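SusD/RagB family nutrient-binding outer membrane lipoprotein (Bacteroides vulgatus, PDB 4F7A) probably captures mucin O-glycans at the outer membrane as a SusD-like, sugar-binding lipoprotein with a TPR-like helical fold. Local coordinates at residues A[439-452]-A[462-474]. Residues are numbered along the deposited sequence; the frame is centred on the assembly and turned at random.
Sequences WAEQRRTGYPKLFK and IDTDIMIRRLPFS
A bend at chi3 (-77°) turns the guanidinium of R443 toward R469 O, while bends at chi2 and chi3 (89°) fold R469 back until its NH1 reaches R443 O; the two side chains lie antiparallel, each donating to the other's backbone. R443 NH1 to R469 O is 3.0 Å and nearly straight (164°). R469 NH1 lies 3.1 Å from R443 O. Arginine suits both places, having several N-H donors for backbone carbonyls: R469 NE also holds M467 O, R443 NH1 also bonds to D130 O, and R469 NH1 forms a salt bridge with D505. W439, its ring covered on one face by R443 NE, offers a broad indole that packs CZ2 on I468 CG2 (3.7 Å) and CH2 on L471 CD2. One water accepts from W439 NE1 and donates to Q442 OE1 and I468 O, tying helix to loop. The long, unbranched chain of M467, a selenomethionine, packs alongside, SE 3.5 Å from Q442 NE2 and CE against L450 CB. Lysine's length lets K452 NZ donate to an in-plane lone pair of D465 O (2.8 Å). The contact joins the C-terminal end of helix 435-445 to the loop leading into helix 475-480, with L471 reaching helix 111-132 and R470 touching helix 482-492.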
ATOM      1  N   TRP A 439      -2.556   3.630  -3.316  1.00 11.24           N
ATOM      2  CA  TRP A 439      -3.880   4.193  -3.256  1.00  8.40           C
ATOM      3  C   TRP A 439      -4.046   5.125  -2.049  1.00 11.46           C
ATOM      4  O   TRP A 439      -4.664   6.158  -2.166  1.00 12.55           O
ATOM      5  CB  TRP A 439      -4.942   3.091  -3.255  1.00 11.41           C
ATOM      6  CG  TRP A 439      -6.373   3.650  -3.350  1.00 10.02           C
ATOM      7  CD1 TRP A 439      -6.774   4.716  -4.088  1.00 10.79           C
ATOM      8  CD2 TRP A 439      -7.560   3.123  -2.717  1.00  9.93           C
ATOM      9  NE1 TRP A 439      -8.137   4.930  -3.928  1.00 11.20           N
ATOM     10  CE2 TRP A 439      -8.637   3.959  -3.091  1.00 11.88           C
ATOM     11  CE3 TRP A 439      -7.808   2.045  -1.844  1.00 10.18           C
ATOM     12  CZ2 TRP A 439      -9.927   3.739  -2.651  1.00 13.33           C
ATOM     13  CZ3 TRP A 439      -9.083   1.836  -1.397  1.00 13.52           C
ATOM     14  CH2 TRP A 439     -10.139   2.681  -1.802  1.00 12.48           C
ATOM     15  N   ALA A 440      -3.513   4.742  -0.889  1.00 10.57           N
ATOM     16  CA  ALA A 440      -3.599   5.577   0.296  1.00 11.48           C
ATOM     17  C   ALA A 440      -2.946   6.915   0.036  1.00 11.47           C
ATOM     18  O   ALA A 440      -3.519   7.961   0.329  1.00 11.07           O
ATOM     19  CB  ALA A 440      -2.948   4.894   1.482  1.00  9.92           C
ATOM     20  N   GLU A 441      -1.759   6.896  -0.548  1.00  9.99           N
ATOM     21  CA  GLU A 441      -1.046   8.150  -0.823  1.00 11.60           C
ATOM     22  C   GLU A 441      -1.694   8.995  -1.906  1.00 11.86           C
ATOM     23  O   GLU A 441      -1.654  10.240  -1.865  1.00 10.23           O
ATOM     24  CB  GLU A 441       0.426   7.868  -1.114  1.00 12.65           C
ATOM     25  CG  GLU A 441       1.181   7.569   0.154  1.00 13.97           C
ATOM     26  CD  GLU A 441       1.308   8.794   1.023  1.00 18.45           C
ATOM     27  OE1 GLU A 441       2.237   9.594   0.731  1.00 16.56           O
ATOM     28  OE2 GLU A 441       0.495   8.961   1.981  1.00 14.18           O
ATOM     29  N   GLN A 442      -2.312   8.352  -2.876  1.00 10.10           N
ATOM     30  CA  GLN A 442      -3.059   9.095  -3.879  1.00 12.13           C
ATOM     31  C   GLN A 442      -4.254   9.853  -3.278  1.00 12.31           C
ATOM     32  O   GLN A 442      -4.515  11.014  -3.616  1.00 11.24           O
ATOM     33  CB  GLN A 442      -3.510   8.155  -4.983  1.00 11.93           C
ATOM     34  CG  GLN A 442      -4.230   8.848  -6.127  1.00 12.74           C
ATOM     35  CD  GLN A 442      -5.730   8.961  -5.939  1.00 17.19           C
ATOM     36  OE1 GLN A 442      -6.330   8.247  -5.136  1.00 13.87           O
ATOM     37  NE2 GLN A 442      -6.346   9.842  -6.713  1.00 16.55           N
ATOM     38  N   ARG A 443      -4.954   9.191  -2.361  1.00 12.61           N
ATOM     39  CA  ARG A 443      -6.064   9.821  -1.654  1.00 10.96           C
ATOM     40  C   ARG A 443      -5.589  10.919  -0.720  1.00 12.28           C
ATOM     41  O   ARG A 443      -6.242  11.948  -0.601  1.00 12.70           O
ATOM     42  CB  ARG A 443      -6.896   8.785  -0.896  1.00  8.69           C
ATOM     43  CG  ARG A 443      -7.648   7.849  -1.852  1.00 11.78           C
ATOM     44  CD  ARG A 443      -8.417   6.793  -1.122  1.00 12.19           C
ATOM     45  NE  ARG A 443      -7.513   5.733  -0.659  1.00  9.90           N
ATOM     46  CZ  ARG A 443      -7.616   5.098   0.507  1.00 11.57           C
ATOM     47  NH1 ARG A 443      -8.589   5.408   1.363  1.00 11.85           N
ATOM     48  NH2 ARG A 443      -6.736   4.157   0.819  1.00 13.30           N
ATOM     49  N   ARG A 444      -4.436  10.703  -0.090  1.00 10.98           N
ATOM     50  CA  ARG A 444      -3.918  11.628   0.891  1.00 10.25           C
ATOM     51  C   ARG A 444      -3.417  12.905   0.208  1.00 13.44           C
ATOM     52  O   ARG A 444      -3.715  14.019   0.650  1.00 12.32           O
ATOM     53  CB  ARG A 444      -2.791  10.941   1.682  1.00 12.81           C
ATOM     54  CG  ARG A 444      -2.469  11.560   3.045  1.00 17.61           C
ATOM     55  CD  ARG A 444      -1.252  12.435   3.117  1.00 15.24           C
ATOM     56  NE  ARG A 444       0.010  11.819   2.662  1.00 12.34           N
ATOM     57  CZ  ARG A 444       1.153  12.504   2.547  1.00 12.62           C
ATOM     58  NH1 ARG A 444       1.214  13.796   2.867  1.00 13.28           N
ATOM     59  NH2 ARG A 444       2.235  11.912   2.092  1.00 14.24           N
ATOM     60  N   THR A 445      -2.704  12.748  -0.901  1.00 12.01           N
ATOM     61  CA  THR A 445      -2.004  13.906  -1.512  1.00 12.23           C
ATOM     62  C   THR A 445      -2.609  14.426  -2.809  1.00 11.42           C
ATOM     63  O   THR A 445      -2.229  15.513  -3.279  1.00 11.84           O
ATOM     64  CB  THR A 445      -0.558  13.533  -1.849  1.00 11.96           C
ATOM     65  OG1 THR A 445      -0.547  12.567  -2.911  1.00 10.48           O
ATOM     66  CG2 THR A 445       0.175  12.951  -0.613  1.00 12.57           C
ATOM     67  N   GLY A 446      -3.453  13.616  -3.456  1.00 11.86           N
ATOM     68  CA  GLY A 446      -3.953  13.925  -4.800  1.00 11.25           C
ATOM     69  C   GLY A 446      -3.037  13.493  -5.938  1.00 12.12           C
ATOM     70  O   GLY A 446      -3.345  13.729  -7.123  1.00 12.83           O
ATOM     71  N   TYR A 447      -1.925  12.842  -5.588  1.00 11.70           N
ATOM     72  CA  TYR A 447      -0.901  12.458  -6.542  1.00 10.89           C
ATOM     73  C   TYR A 447      -0.645  10.952  -6.501  1.00 10.60           C
ATOM     74  O   TYR A 447      -0.759  10.324  -5.452  1.00 10.22           O
ATOM     75  CB  TYR A 447       0.397  13.201  -6.262  1.00 11.03           C
ATOM     76  CG  TYR A 447       0.243  14.722  -6.232  1.00 13.69           C
ATOM     77  CD1 TYR A 447      -0.373  15.402  -7.273  1.00 12.75           C
ATOM     78  CD2 TYR A 447       0.719  15.472  -5.159  1.00 10.88           C
ATOM     79  CE1 TYR A 447      -0.539  16.801  -7.251  1.00 15.47           C
ATOM     80  CE2 TYR A 447       0.604  16.880  -5.153  1.00 11.87           C
ATOM     81  CZ  TYR A 447      -0.060  17.529  -6.193  1.00 13.27           C
ATOM     82  OH  TYR A 447      -0.193  18.914  -6.175  1.00 14.33           O
ATOM     83  N   PRO A 448      -0.313  10.358  -7.654  1.00 11.93           N
ATOM     84  CA  PRO A 448      -0.300  10.992  -8.963  1.00 11.96           C
ATOM     85  C   PRO A 448      -1.707  11.320  -9.421  1.00 14.20           C
ATOM     86  O   PRO A 448      -2.684  10.833  -8.817  1.00 11.20           O
ATOM     87  CB  PRO A 448       0.304   9.926  -9.871  1.00 13.23           C
ATOM     88  CG  PRO A 448      -0.117   8.638  -9.225  1.00 14.48           C
ATOM     89  CD  PRO A 448      -0.086   8.917  -7.740  1.00 11.16           C
ATOM     90  N   LYS A 449      -1.802  12.144 -10.477  1.00 11.29           N
ATOM     91  CA  LYS A 449      -3.109  12.561 -11.028  1.00 11.59           C
ATOM     92  C   LYS A 449      -3.686  11.469 -11.920  1.00 12.01           C
ATOM     93  O   LYS A 449      -3.570  11.497 -13.160  1.00 10.41           O
ATOM     94  CB  LYS A 449      -2.933  13.875 -11.786  1.00 12.26           C
ATOM     95  CG  LYS A 449      -2.500  15.006 -10.914  1.00 13.16           C
ATOM     96  CD  LYS A 449      -2.563  16.339 -11.718  1.00 14.11           C
ATOM     97  CE  LYS A 449      -1.949  17.486 -10.964  1.00 21.24           C
ATOM     98  NZ  LYS A 449      -2.003  18.685 -11.814  1.00 15.40           N
ATOM     99  N   LEU A 450      -4.296  10.491 -11.263  1.00 10.79           N
ATOM    100  CA  LEU A 450      -4.953   9.385 -11.922  1.00 11.98           C
ATOM    101  C   LEU A 450      -6.072   9.855 -12.860  1.00 11.51           C
ATOM    102  O   LEU A 450      -6.830  10.783 -12.532  1.00 11.11           O
ATOM    103  CB  LEU A 450      -5.570   8.438 -10.868  1.00 13.17           C
ATOM    104  CG  LEU A 450      -4.668   7.745  -9.824  1.00 14.22           C
ATOM    105  CD1 LEU A 450      -5.509   6.808  -8.929  1.00 13.96           C
ATOM    106  CD2 LEU A 450      -3.519   6.979 -10.456  1.00 13.21           C
ATOM    107  N   PHE A 451      -6.177   9.195 -14.012  1.00 11.27           N
ATOM    108  CA  PHE A 451      -7.326   9.368 -14.874  1.00 10.52           C
ATOM    109  C   PHE A 451      -8.594   9.078 -14.085  1.00 12.32           C
ATOM    110  O   PHE A 451      -8.655   8.096 -13.335  1.00 11.79           O
ATOM    111  CB  PHE A 451      -7.280   8.403 -16.068  1.00 10.72           C
ATOM    112  CG  PHE A 451      -6.240   8.746 -17.094  1.00 12.46           C
ATOM    113  CD1 PHE A 451      -6.317   9.935 -17.803  1.00 10.64           C
ATOM    114  CD2 PHE A 451      -5.232   7.849 -17.393  1.00 12.35           C
ATOM    115  CE1 PHE A 451      -5.397  10.250 -18.754  1.00 10.80           C
ATOM    116  CE2 PHE A 451      -4.282   8.150 -18.343  1.00 13.95           C
ATOM    117  CZ  PHE A 451      -4.360   9.353 -19.043  1.00  8.77           C
ATOM    118  N   LYS A 452      -9.614   9.909 -14.294  1.00 13.65           N
ATOM    119  CA  LYS A 452     -10.940   9.717 -13.670  1.00 13.82           C
ATOM    120  C   LYS A 452     -11.774   8.645 -14.360  1.00 13.89           C
ATOM    121  O   LYS A 452     -11.605   8.395 -15.539  1.00 13.94           O
ATOM    122  CB  LYS A 452     -11.756  11.006 -13.715  1.00 13.79           C
ATOM    123  CG  LYS A 452     -11.009  12.309 -13.380  1.00 15.55           C
ATOM    124  CD  LYS A 452     -10.371  12.344 -12.011  1.00 15.01           C
ATOM    125  CE  LYS A 452      -9.842  13.755 -11.687  1.00 18.07           C
ATOM    126  NZ  LYS A 452      -9.244  13.871 -10.335  1.00 16.38           N
ATOM    127  N   ILE A 462     -20.141   8.776  -4.842  1.00 16.04           N
ATOM    128  CA  ILE A 462     -18.749   9.117  -5.134  1.00 14.50           C
ATOM    129  C   ILE A 462     -18.685  10.148  -6.275  1.00 13.51           C
ATOM    130  O   ILE A 462     -19.362   9.992  -7.302  1.00 16.35           O
ATOM    131  CB  ILE A 462     -17.954   7.881  -5.556  1.00 14.86           C
ATOM    132  CG1 ILE A 462     -18.114   6.769  -4.504  1.00 15.26           C
ATOM    133  CG2 ILE A 462     -16.465   8.250  -5.748  1.00 12.61           C
ATOM    134  CD1 ILE A 462     -17.421   5.455  -4.824  1.00 12.55           C
ATOM    135  N   ASP A 463     -17.871  11.179  -6.084  1.00 14.62           N
ATOM    136  CA  ASP A 463     -17.686  12.252  -7.063  1.00 14.69           C
ATOM    137  C   ASP A 463     -16.582  11.855  -8.047  1.00 14.58           C
ATOM    138  O   ASP A 463     -15.495  11.420  -7.646  1.00 15.97           O
ATOM    139  CB  ASP A 463     -17.317  13.562  -6.355  1.00 15.91           C
ATOM    140  CG  ASP A 463     -17.180  14.736  -7.317  1.00 18.59           C
ATOM    141  OD1 ASP A 463     -18.242  15.229  -7.799  1.00 20.47           O
ATOM    142  OD2 ASP A 463     -16.031  15.168  -7.580  1.00 17.29           O
ATOM    143  N   THR A 464     -16.852  12.010  -9.334  1.00 13.20           N
ATOM    144  CA  THR A 464     -15.881  11.638 -10.362  1.00 12.24           C
ATOM    145  C   THR A 464     -14.535  12.350 -10.175  1.00 14.13           C
ATOM    146  O   THR A 464     -13.503  11.703 -10.151  1.00 14.08           O
ATOM    147  CB  THR A 464     -16.454  11.921 -11.758  1.00 15.77           C
ATOM    148  OG1 THR A 464     -17.557  11.032 -11.979  1.00 15.86           O
ATOM    149  CG2 THR A 464     -15.383  11.732 -12.854  1.00 16.15           C
ATOM    150  N   ASP A 465     -14.556  13.673 -10.007  1.00 12.95           N
ATOM    151  CA  ASP A 465     -13.321  14.447  -9.878  1.00 12.30           C
ATOM    152  C   ASP A 465     -12.602  14.304  -8.515  1.00 13.84           C
ATOM    153  O   ASP A 465     -11.369  14.194  -8.467  1.00 14.57           O
ATOM    154  CB  ASP A 465     -13.572  15.923 -10.223  1.00 14.31           C
ATOM    155  CG  ASP A 465     -13.655  16.158 -11.743  1.00 18.49           C
ATOM    156  OD1 ASP A 465     -12.951  15.456 -12.491  1.00 22.59           O
ATOM    157  OD2 ASP A 465     -14.440  17.022 -12.183  1.00 16.10           O
ATOM    158  N   ILE A 466     -13.349  14.283  -7.411  1.00 12.63           N
ATOM    159  CA  ILE A 466     -12.701  14.052  -6.118  1.00 12.24           C
ATOM    160  C   ILE A 466     -12.115  12.624  -6.103  1.00 12.44           C
ATOM    161  O   ILE A 466     -11.031  12.390  -5.571  1.00 11.93           O
ATOM    162  CB  ILE A 466     -13.654  14.291  -4.952  1.00 13.28           C
ATOM    163  CG1 ILE A 466     -14.000  15.796  -4.871  1.00 18.56           C
ATOM    164  CG2 ILE A 466     -13.060  13.825  -3.630  1.00 11.63           C
ATOM    165  CD1 ILE A 466     -15.268  16.083  -4.061  1.00 20.46           C
HETATM  166  N   MSE A 467     -12.851  11.704  -6.712  1.00 12.02           N
HETATM  167  CA  MSE A 467     -12.533  10.287  -6.804  1.00 12.87           C
HETATM  168  C   MSE A 467     -12.853   9.560  -5.490  1.00 12.26           C
HETATM  169  O   MSE A 467     -13.120  10.202  -4.441  1.00 12.41           O
HETATM  170  CB  MSE A 467     -11.081  10.037  -7.248  1.00 11.88           C
HETATM  171  CG  MSE A 467     -10.630  10.891  -8.426  1.00 14.80           C
HETATM  172 SE   MSE A 467      -8.858  10.425  -9.060  0.75  9.30          SE
HETATM  173  CE  MSE A 467      -9.347   8.714  -9.852  1.00 12.41           C
ATOM    174  N   ILE A 468     -12.836   8.233  -5.571  1.00 13.74           N
ATOM    175  CA  ILE A 468     -13.161   7.390  -4.428  1.00 14.10           C
ATOM    176  C   ILE A 468     -12.209   7.693  -3.252  1.00 13.07           C
ATOM    177  O   ILE A 468     -10.987   7.888  -3.439  1.00 10.98           O
ATOM    178  CB  ILE A 468     -13.179   5.882  -4.838  1.00 13.23           C
ATOM    179  CG1 ILE A 468     -13.626   5.015  -3.667  1.00 12.67           C
ATOM    180  CG2 ILE A 468     -11.803   5.392  -5.387  1.00 10.00           C
ATOM    181  CD1 ILE A 468     -13.879   3.519  -4.072  1.00 10.05           C
ATOM    182  N   ARG A 469     -12.790   7.786  -2.056  1.00 10.63           N
ATOM    183  CA  ARG A 469     -12.070   8.219  -0.862  1.00 12.21           C
ATOM    184  C   ARG A 469     -11.759   7.087   0.122  1.00 12.53           C
ATOM    185  O   ARG A 469     -10.905   7.239   0.992  1.00 12.13           O
ATOM    186  CB  ARG A 469     -12.900   9.265  -0.113  1.00 12.04           C
ATOM    187  CG  ARG A 469     -13.204  10.558  -0.862  1.00 14.83           C
ATOM    188  CD  ARG A 469     -11.941  11.411  -1.072  1.00 13.67           C
ATOM    189  NE  ARG A 469     -11.241  11.076  -2.307  1.00 12.63           N
ATOM    190  CZ  ARG A 469      -9.939  11.276  -2.531  1.00 13.70           C
ATOM    191  NH1 ARG A 469      -9.149  11.712  -1.550  1.00 12.12           N
ATOM    192  NH2 ARG A 469      -9.412  10.991  -3.732  1.00 14.20           N
ATOM    193  N   ARG A 470     -12.512   5.992   0.022  1.00 12.87           N
ATOM    194  CA  ARG A 470     -12.461   4.903   0.983  1.00 12.54           C
ATOM    195  C   ARG A 470     -13.348   3.783   0.484  1.00 11.54           C
ATOM    196  O   ARG A 470     -14.109   3.947  -0.469  1.00 12.18           O
ATOM    197  CB  ARG A 470     -12.973   5.352   2.363  1.00  9.36           C
ATOM    198  CG  ARG A 470     -14.470   5.721   2.392  1.00 14.57           C
ATOM    199  CD  ARG A 470     -14.921   6.226   3.726  1.00 13.06           C
ATOM    200  NE  ARG A 470     -15.053   5.179   4.727  1.00 12.29           N
ATOM    201  CZ  ARG A 470     -16.145   4.438   4.940  1.00 12.82           C
ATOM    202  NH1 ARG A 470     -17.256   4.602   4.219  1.00 14.82           N
ATOM    203  NH2 ARG A 470     -16.133   3.536   5.922  1.00 14.20           N
ATOM    204  N   LEU A 471     -13.273   2.649   1.163  1.00 11.90           N
ATOM    205  CA  LEU A 471     -14.256   1.586   0.979  1.00 11.34           C
ATOM    206  C   LEU A 471     -15.274   1.627   2.105  1.00 11.43           C
ATOM    207  O   LEU A 471     -14.940   1.951   3.256  1.00 12.98           O
ATOM    208  CB  LEU A 471     -13.582   0.206   0.945  1.00 11.61           C
ATOM    209  CG  LEU A 471     -12.553  -0.009  -0.177  1.00 12.38           C
ATOM    210  CD1 LEU A 471     -12.101  -1.489  -0.172  1.00 14.36           C
ATOM    211  CD2 LEU A 471     -13.074   0.441  -1.564  1.00 10.26           C
ATOM    212  N   PRO A 472     -16.526   1.291   1.799  1.00 11.91           N
ATOM    213  CA  PRO A 472     -17.523   1.211   2.889  1.00 14.12           C
ATOM    214  C   PRO A 472     -17.193   0.136   3.909  1.00 14.43           C
ATOM    215  O   PRO A 472     -16.502  -0.815   3.590  1.00 13.15           O
ATOM    216  CB  PRO A 472     -18.829   0.860   2.169  1.00 14.87           C
ATOM    217  CG  PRO A 472     -18.595   1.265   0.736  1.00 16.59           C
ATOM    218  CD  PRO A 472     -17.120   0.998   0.488  1.00 12.97           C
ATOM    219  N   PHE A 473     -17.702   0.294   5.125  1.00 13.90           N
ATOM    220  CA  PHE A 473     -17.536  -0.715   6.150  1.00 12.34           C
ATOM    221  C   PHE A 473     -18.098  -2.085   5.721  1.00 13.13           C
ATOM    222  O   PHE A 473     -18.978  -2.189   4.856  1.00 12.28           O
ATOM    223  CB  PHE A 473     -18.204  -0.283   7.463  1.00 13.18           C
ATOM    224  CG  PHE A 473     -17.630   0.950   8.076  1.00 14.28           C
ATOM    225  CD1 PHE A 473     -16.309   0.973   8.487  1.00 17.94           C
ATOM    226  CD2 PHE A 473     -18.432   2.063   8.320  1.00 14.77           C
ATOM    227  CE1 PHE A 473     -15.783   2.080   9.079  1.00 13.75           C
ATOM    228  CE2 PHE A 473     -17.912   3.189   8.904  1.00 14.29           C
ATOM    229  CZ  PHE A 473     -16.558   3.194   9.285  1.00 13.77           C
ATOM    230  N   SER A 474     -17.557  -3.135   6.311  1.00 13.51           N
ATOM    231  CA  SER A 474     -18.014  -4.491   6.009  1.00 14.00           C
ATOM    232  C   SER A 474     -19.456  -4.691   6.437  1.00 15.64           C
ATOM    233  O   SER A 474     -19.741  -4.653   7.646  1.00 14.51           O
ATOM    234  CB  SER A 474     -17.165  -5.519   6.736  1.00 13.15           C
ATOM    235  OG  SER A 474     -17.746  -6.809   6.585  1.00 13.21           O
TER
HETATM  236  O   HOH W   1      -8.803   7.418  -5.259  1.00 13.38           O
HETATM  237  O   HOH W   2      -6.849  12.334  -3.986  1.00 11.72           O